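Local atomic coordinates of NikO protein (Streptomyces tendae, PDB entry 4FQD), a protein that is an enolpyruvyl transferase of the MurA subfamily, essential in nikkomycin biosynthesis, that probably uses phosphoenolpyruvate as the donor. Residues 221-234 against 243-257. The protein carries 4 engineered substitutions. Residues are numbered along the deposited sequence; the frame is centred on the assembly and turned at random.
Sequences VTDMVTVLRDLGAD and WVIHGRGPESLHRPV
Leu231 and Val257 cross at about a right angle, CD2 of Leu231 lying 3.6 Å from CG2 of Val257, while CB of Asp230 rests against that same methyl. With CG anti to the carbonyl carbon (chi1 -50°), Leu253 brings CD2 to 3.7 Å from CB of Ala233. The end of helix 219-231 is held by the returning chain: Arg255 N donates to Leu231 O (3.0 Å), and the Arg255 guanidinium turns one face to the carbonyl of Asp230. Gly232, at positive phi, packs its CA on Ser252 O, where a side chain would clash. Farther back, CG1 of Val221 meets the edge of the Trp243 ring in its plane, 3.6 Å from CZ3. At the open end of hairpin 235-239/242-248, His246 N donates to Asp234 O (3.0 Å); the Asp234 carboxylate runs alongside the imidazole, planes 29° apart, and His246 NE2 is hydrogen-bonded to Glu236 OE1. With an alanine in place of His246, Glu236 is likely to lose its imidazole partner and Asp234 its neighbouring ring. Two main-chain bonds and a weak one from Arg248 NH1 to Gly232 O thus tie the helix end to the chain leaving strand 242-248 for another sheet of this inverse beta/alpha barrel, without a salt bridge between the segments.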
# COMPACT_ATOMS: atom_id res chain seq x y z
N VAL A 221 -23.29 -1.39 -3.91
CA VAL A 221 -23.85 -1.06 -5.21
C VAL A 221 -24.48 -2.29 -5.85
O VAL A 221 -25.55 -2.21 -6.46
CB VAL A 221 -22.77 -0.48 -6.14
CG1 VAL A 221 -23.25 -0.45 -7.58
CG2 VAL A 221 -22.36 0.91 -5.68
N THR A 222 -23.81 -3.43 -5.71
CA THR A 222 -24.25 -4.69 -6.30
C THR A 222 -25.69 -5.06 -5.93
O THR A 222 -26.48 -5.44 -6.80
CB THR A 222 -23.30 -5.85 -5.93
OG1 THR A 222 -22.14 -5.80 -6.76
CG2 THR A 222 -23.98 -7.20 -6.11
N ASP A 223 -26.03 -4.93 -4.66
CA ASP A 223 -27.36 -5.29 -4.19
C ASP A 223 -28.44 -4.33 -4.69
O ASP A 223 -29.58 -4.73 -4.91
CB ASP A 223 -27.40 -5.37 -2.66
CG ASP A 223 -26.64 -6.57 -2.13
OD1 ASP A 223 -26.38 -7.51 -2.91
OD2 ASP A 223 -26.29 -6.58 -0.92
N MET A 224 -28.07 -3.06 -4.89
CA MET A 224 -29.02 -2.09 -5.42
C MET A 224 -29.37 -2.42 -6.86
O MET A 224 -30.50 -2.20 -7.30
CB MET A 224 -28.47 -0.66 -5.32
CG MET A 224 -29.49 0.41 -5.69
SD MET A 224 -28.88 2.10 -5.58
CE MET A 224 -27.69 2.12 -6.91
N VAL A 225 -28.40 -2.95 -7.60
CA VAL A 225 -28.62 -3.40 -8.97
C VAL A 225 -29.68 -4.49 -9.00
O VAL A 225 -30.58 -4.47 -9.83
CB VAL A 225 -27.32 -3.93 -9.60
CG1 VAL A 225 -27.61 -4.66 -10.91
CG2 VAL A 225 -26.33 -2.79 -9.82
N THR A 226 -29.57 -5.44 -8.07
CA THR A 226 -30.53 -6.53 -7.97
C THR A 226 -31.93 -6.00 -7.63
O THR A 226 -32.93 -6.46 -8.18
CB THR A 226 -30.10 -7.56 -6.91
OG1 THR A 226 -28.81 -8.08 -7.24
CG2 THR A 226 -31.10 -8.70 -6.83
N VAL A 227 -31.98 -5.02 -6.74
CA VAL A 227 -33.25 -4.42 -6.34
C VAL A 227 -33.91 -3.69 -7.51
O VAL A 227 -35.10 -3.87 -7.76
CB VAL A 227 -33.07 -3.44 -5.16
CG1 VAL A 227 -34.36 -2.68 -4.89
CG2 VAL A 227 -32.62 -4.19 -3.92
N LEU A 228 -33.13 -2.89 -8.22
CA LEU A 228 -33.63 -2.17 -9.39
C LEU A 228 -34.11 -3.13 -10.47
O LEU A 228 -35.14 -2.89 -11.11
CB LEU A 228 -32.55 -1.24 -9.95
CG LEU A 228 -32.35 0.08 -9.20
CD1 LEU A 228 -31.22 0.89 -9.83
CD2 LEU A 228 -33.64 0.88 -9.17
N ARG A 229 -33.37 -4.21 -10.67
CA ARG A 229 -33.75 -5.24 -11.63
C ARG A 229 -35.10 -5.86 -11.26
O ARG A 229 -35.96 -6.04 -12.12
CB ARG A 229 -32.69 -6.34 -11.70
CG ARG A 229 -31.48 -5.99 -12.55
CD ARG A 229 -30.41 -7.06 -12.45
NE ARG A 229 -29.30 -6.83 -13.38
CZ ARG A 229 -28.16 -7.52 -13.38
NH1 ARG A 229 -27.98 -8.49 -12.49
NH2 ARG A 229 -27.21 -7.24 -14.25
N ASP A 230 -35.28 -6.17 -9.98
CA ASP A 230 -36.51 -6.78 -9.51
C ASP A 230 -37.68 -5.80 -9.55
O ASP A 230 -38.84 -6.21 -9.65
CB ASP A 230 -36.33 -7.33 -8.09
CG ASP A 230 -35.29 -8.43 -8.02
OD1 ASP A 230 -34.90 -8.96 -9.08
OD2 ASP A 230 -34.85 -8.77 -6.90
N LEU A 231 -37.37 -4.51 -9.47
CA LEU A 231 -38.40 -3.47 -9.56
C LEU A 231 -38.96 -3.39 -10.97
O LEU A 231 -40.14 -3.07 -11.17
CB LEU A 231 -37.84 -2.11 -9.14
CG LEU A 231 -37.67 -1.86 -7.64
CD1 LEU A 231 -36.97 -0.54 -7.39
CD2 LEU A 231 -39.02 -1.89 -6.94
N GLY A 232 -38.12 -3.66 -11.96
CA GLY A 232 -38.55 -3.65 -13.35
C GLY A 232 -37.52 -3.06 -14.29
O GLY A 232 -37.70 -3.07 -15.51
N ALA A 233 -36.43 -2.54 -13.73
CA ALA A 233 -35.38 -1.94 -14.54
C ALA A 233 -34.58 -2.99 -15.30
O ALA A 233 -34.51 -4.15 -14.89
CB ALA A 233 -34.45 -1.10 -13.67
N ASP A 234 -33.99 -2.57 -16.42
CA ASP A 234 -33.15 -3.46 -17.22
C ASP A 234 -31.70 -3.03 -17.12
O ASP A 234 -31.24 -2.18 -17.88
CB ASP A 234 -33.61 -3.45 -18.68
CG ASP A 234 -32.79 -4.38 -19.55
OD1 ASP A 234 -32.19 -5.34 -19.02
OD2 ASP A 234 -32.76 -4.16 -20.78
N TRP A 243 -21.45 -1.27 -17.47
CA TRP A 243 -22.84 -1.48 -17.06
C TRP A 243 -23.77 -0.62 -17.90
O TRP A 243 -23.57 0.59 -18.02
CB TRP A 243 -23.02 -1.16 -15.57
CG TRP A 243 -22.36 -2.15 -14.66
CD1 TRP A 243 -21.60 -3.22 -15.02
CD2 TRP A 243 -22.41 -2.16 -13.23
NE1 TRP A 243 -21.17 -3.90 -13.91
CE2 TRP A 243 -21.66 -3.26 -12.79
CE3 TRP A 243 -23.02 -1.34 -12.27
CZ2 TRP A 243 -21.49 -3.57 -11.44
CZ3 TRP A 243 -22.85 -1.64 -10.93
CH2 TRP A 243 -22.10 -2.75 -10.53
N VAL A 244 -24.79 -1.25 -18.47
CA VAL A 244 -25.73 -0.55 -19.34
C VAL A 244 -27.14 -0.57 -18.74
O VAL A 244 -27.70 -1.63 -18.49
CB VAL A 244 -25.77 -1.18 -20.74
CG1 VAL A 244 -26.83 -0.50 -21.60
CG2 VAL A 244 -24.40 -1.10 -21.40
N ILE A 245 -27.69 0.62 -18.52
CA ILE A 245 -29.04 0.74 -18.00
C ILE A 245 -30.01 1.23 -19.07
O ILE A 245 -30.01 2.40 -19.44
CB ILE A 245 -29.12 1.72 -16.81
CG1 ILE A 245 -28.09 1.36 -15.74
CG2 ILE A 245 -30.52 1.75 -16.22
CD1 ILE A 245 -26.85 2.23 -15.75
N HIS A 246 -30.84 0.32 -19.57
CA HIS A 246 -31.87 0.68 -20.53
C HIS A 246 -33.06 1.27 -19.77
O HIS A 246 -34.05 0.58 -19.52
CB HIS A 246 -32.29 -0.53 -21.36
CG HIS A 246 -31.16 -1.19 -22.07
ND1 HIS A 246 -30.55 -0.64 -23.18
CD2 HIS A 246 -30.52 -2.36 -21.84
CE1 HIS A 246 -29.59 -1.44 -23.59
NE2 HIS A 246 -29.54 -2.49 -22.80
N GLY A 247 -32.94 2.54 -19.41
CA GLY A 247 -33.93 3.20 -18.58
C GLY A 247 -35.26 3.44 -19.28
O GLY A 247 -35.30 3.91 -20.42
N ARG A 248 -36.34 3.13 -18.58
CA ARG A 248 -37.69 3.34 -19.10
C ARG A 248 -38.51 4.22 -18.16
O ARG A 248 -39.74 4.16 -18.16
CB ARG A 248 -38.38 2.00 -19.33
CG ARG A 248 -38.31 1.50 -20.76
CD ARG A 248 -38.31 -0.02 -20.84
NE ARG A 248 -39.25 -0.63 -19.90
CZ ARG A 248 -38.89 -1.36 -18.85
NH1 ARG A 248 -37.61 -1.58 -18.60
NH2 ARG A 248 -39.82 -1.88 -18.06
N GLY A 249 -37.81 5.02 -17.37
CA GLY A 249 -38.46 5.94 -16.45
C GLY A 249 -38.97 5.28 -15.19
O GLY A 249 -38.90 4.05 -15.05
N PRO A 250 -39.47 6.08 -14.24
CA PRO A 250 -40.01 5.60 -12.97
C PRO A 250 -41.26 4.74 -13.16
O PRO A 250 -41.60 3.95 -12.28
CB PRO A 250 -40.38 6.89 -12.23
CG PRO A 250 -39.60 7.97 -12.90
CD PRO A 250 -39.51 7.55 -14.33
N GLU A 251 -41.92 4.89 -14.30
CA GLU A 251 -43.14 4.14 -14.58
C GLU A 251 -42.86 2.67 -14.86
O GLU A 251 -43.78 1.85 -14.89
CB GLU A 251 -43.91 4.77 -15.75
CG GLU A 251 -43.15 4.81 -17.07
CD GLU A 251 -42.31 6.06 -17.23
OE1 GLU A 251 -42.11 6.78 -16.23
OE2 GLU A 251 -41.84 6.32 -18.36
N SER A 252 -41.60 2.34 -15.08
CA SER A 252 -41.20 0.96 -15.35
C SER A 252 -40.87 0.21 -14.06
O SER A 252 -40.68 -1.01 -14.07
CB SER A 252 -40.00 0.92 -16.29
OG SER A 252 -38.88 1.58 -15.72
N LEU A 253 -40.80 0.94 -12.96
CA LEU A 253 -40.46 0.36 -11.66
C LEU A 253 -41.72 0.17 -10.82
O LEU A 253 -42.01 0.97 -9.93
CB LEU A 253 -39.46 1.25 -10.93
CG LEU A 253 -38.25 1.67 -11.76
CD1 LEU A 253 -37.39 2.67 -11.01
CD2 LEU A 253 -37.43 0.46 -12.17
N HIS A 254 -42.46 -0.90 -11.10
CA HIS A 254 -43.75 -1.12 -10.46
C HIS A 254 -43.94 -2.56 -9.99
O HIS A 254 -45.05 -2.99 -9.69
CB HIS A 254 -44.88 -0.76 -11.42
CG HIS A 254 -44.86 -1.53 -12.70
ND1 HIS A 254 -44.37 -1.01 -13.88
CD2 HIS A 254 -45.27 -2.79 -12.98
CE1 HIS A 254 -44.48 -1.92 -14.83
NE2 HIS A 254 -45.02 -3.01 -14.32
N ARG A 255 -42.84 -3.31 -9.91
CA ARG A 255 -42.90 -4.70 -9.47
C ARG A 255 -42.46 -4.85 -8.02
O ARG A 255 -41.38 -4.38 -7.64
CB ARG A 255 -42.04 -5.58 -10.38
CG ARG A 255 -42.62 -5.78 -11.77
CD ARG A 255 -41.53 -6.12 -12.77
NE ARG A 255 -40.69 -7.22 -12.31
CZ ARG A 255 -39.61 -7.65 -12.96
NH1 ARG A 255 -38.90 -8.66 -12.47
NH2 ARG A 255 -39.23 -7.07 -14.09
N PRO A 256 -43.30 -5.49 -7.20
CA PRO A 256 -43.03 -5.75 -5.77
C PRO A 256 -41.75 -6.55 -5.58
O PRO A 256 -41.46 -7.46 -6.36
CB PRO A 256 -44.24 -6.58 -5.33
CG PRO A 256 -45.32 -6.21 -6.29
CD PRO A 256 -44.63 -5.99 -7.60
N VAL A 257 -40.98 -6.22 -4.54
CA VAL A 257 -39.68 -6.84 -4.32
C VAL A 257 -39.50 -7.37 -2.90
O VAL A 257 -39.79 -6.68 -1.92
CB VAL A 257 -38.53 -5.85 -4.63
CG1 VAL A 257 -37.18 -6.49 -4.35
CG2 VAL A 257 -38.61 -5.38 -6.07